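Long-range contact in hypothetical methylmalonyl-CoA decarboxylase alpha subunit (Sulfolobus tokodaii, PDB 1X0U), which belongs to the carboxyl transferase family and probably serves as the carboxyl transferase subunit of a larger enzyme, built on the ClpP/crotonase fold: residues A[327-332]-A[364-369]. Numbering follows the deposited sequence.
Sequences VGIVAN and ISLVDT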
loop_
_atom_site.group_PDB
_atom_site.type_symbol
_atom_site.label_atom_id
_atom_site.label_comp_id
_atom_site.label_asym_id
_atom_site.label_seq_id
_atom_site.Cartn_x
_atom_site.Cartn_y
_atom_site.Cartn_z
ATOM N N VAL A 327 29.263 0.801 10.212
ATOM C CA VAL A 327 28.997 2.222 10.159
ATOM C C VAL A 327 29.797 2.750 8.987
ATOM O O VAL A 327 30.775 2.140 8.573
ATOM C CB VAL A 327 29.450 2.979 11.452
ATOM C CG1 VAL A 327 28.755 2.387 12.681
ATOM C CG2 VAL A 327 30.958 2.909 11.602
ATOM N N GLY A 328 29.340 3.869 8.441
ATOM C CA GLY A 328 30.028 4.523 7.355
ATOM C C GLY A 328 30.537 5.773 8.035
ATOM O O GLY A 328 29.859 6.335 8.892
ATOM N N ILE A 329 31.727 6.217 7.680
ATOM C CA ILE A 329 32.270 7.394 8.315
ATOM C C ILE A 329 32.653 8.446 7.306
ATOM O O ILE A 329 33.196 8.133 6.250
ATOM C CB ILE A 329 33.485 7.018 9.186
ATOM C CG1 ILE A 329 32.987 6.269 10.421
ATOM C CG2 ILE A 329 34.274 8.267 9.587
ATOM C CD1 ILE A 329 34.062 5.721 11.286
ATOM N N VAL A 330 32.322 9.694 7.626
ATOM C CA VAL A 330 32.653 10.827 6.781
ATOM C C VAL A 330 33.410 11.747 7.726
ATOM O O VAL A 330 32.863 12.194 8.745
ATOM C CB VAL A 330 31.392 11.534 6.259
ATOM C CG1 VAL A 330 31.775 12.683 5.334
ATOM C CG2 VAL A 330 30.521 10.543 5.528
ATOM N N ALA A 331 34.669 12.026 7.403
ATOM C CA ALA A 331 35.482 12.859 8.279
ATOM C C ALA A 331 36.431 13.760 7.511
ATOM O O ALA A 331 37.163 13.291 6.646
ATOM C CB ALA A 331 36.261 11.960 9.237
ATOM N N ASN A 332 36.419 15.052 7.827
ATOM C CA ASN A 332 37.289 16.011 7.159
ATOM C C ASN A 332 38.746 15.709 7.485
ATOM O O ASN A 332 39.076 15.319 8.606
ATOM C CB ASN A 332 36.936 17.428 7.587
ATOM C CG ASN A 332 35.468 17.742 7.375
ATOM O OD1 ASN A 332 34.981 17.775 6.239
ATOM N ND2 ASN A 332 34.750 17.952 8.467
ATOM N N ILE A 364 28.430 8.173 10.487
ATOM C CA ILE A 364 29.065 8.979 11.514
ATOM C C ILE A 364 29.892 10.093 10.893
ATOM O O ILE A 364 30.757 9.837 10.051
ATOM C CB ILE A 364 30.008 8.141 12.402
ATOM C CG1 ILE A 364 29.210 7.074 13.153
ATOM C CG2 ILE A 364 30.724 9.046 13.396
ATOM C CD1 ILE A 364 28.123 7.654 14.041
ATOM N N SER A 365 29.627 11.330 11.309
ATOM C CA SER A 365 30.398 12.470 10.831
ATOM C C SER A 365 31.371 12.930 11.928
ATOM O O SER A 365 31.003 13.043 13.099
ATOM C CB SER A 365 29.487 13.645 10.464
ATOM O OG SER A 365 28.622 13.322 9.395
ATOM N N LEU A 366 32.614 13.178 11.532
ATOM C CA LEU A 366 33.652 13.666 12.433
ATOM C C LEU A 366 34.045 14.950 11.733
ATOM O O LEU A 366 34.570 14.926 10.620
ATOM C CB LEU A 366 34.817 12.670 12.501
ATOM C CG LEU A 366 34.370 11.294 13.013
ATOM C CD1 LEU A 366 35.437 10.245 12.763
ATOM C CD2 LEU A 366 34.041 11.393 14.477
ATOM N N VAL A 367 33.787 16.075 12.389
ATOM C CA VAL A 367 34.016 17.373 11.778
ATOM C C VAL A 367 35.203 18.226 12.187
ATOM O O VAL A 367 35.538 18.341 13.369
ATOM C CB VAL A 367 32.744 18.250 11.936
ATOM C CG1 VAL A 367 32.899 19.561 11.157
ATOM C CG2 VAL A 367 31.519 17.468 11.468
ATOM N N ASP A 368 35.804 18.849 11.174
ATOM C CA ASP A 368 36.919 19.773 11.332
ATOM C C ASP A 368 37.185 20.364 9.963
ATOM O O ASP A 368 38.145 20.020 9.291
ATOM C CB ASP A 368 38.180 19.076 11.864
ATOM C CG ASP A 368 39.275 20.068 12.226
ATOM O OD1 ASP A 368 38.988 21.288 12.250
ATOM O OD2 ASP A 368 40.419 19.628 12.490
ATOM N N THR A 369 36.297 21.252 9.548
ATOM C CA THR A 369 36.403 21.888 8.249
ATOM C C THR A 369 36.126 23.382 8.382
ATOM O O THR A 369 35.151 23.789 9.018
ATOM C CB THR A 369 35.414 21.237 7.245
ATOM O OG1 THR A 369 35.452 21.946 6.002
ATOM C CG2 THR A 369 33.988 21.241 7.805
#
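L366 reaches back along the neighbouring strand, its CB 3.6 Å from the CB of A331 and its CD1 3.9 Å from the CG2 of I329, so that one leucine touches two alternate residues of its partner. These two strands are the parallel pair of a beta-alpha-beta unit, joined through helix 343-358, in the crotonase-like fold of the carboxyl transferase domain. They show how such a unit is sewn together: backbone bonds set the register, and side chains pack on both faces of it. The I364 carbonyl accepts from V330 N at 2.9 Å, while V330 O takes the N-H of L366. At one end I364 N gives a nearly straight bond (168°) to G328 O; at the other, N332 N reaches L366 O only weakly, at 3.4 Å, where the strands begin to part. The two segments run almost exactly parallel.

On the face carrying L366, the side chains of I329 and I364 run alongside each other in the same direction, CG1 of I329 lying 4.0 Å from CB of I364. Both isoleucines turn CG1 to the side of their own backbone N (chi1 -72° and -63°), which leaves each CG2 beside the carbonyl carbon; in I329 this is the branch that meets L366. Helix 291-298 closes over A331 and L366 through M291. S365 and V330 occupy the other face, the serine hydroxyl being hydrogen-bonded to M417 O.

Past the last bridge, D368 turns its carboxylate away from the partner strand into salt bridges with R407 and K408 and a hydrogen bond with Y289. N332 instead leans across to the second strand, its CG lying 3.5 Å from the CB of T369.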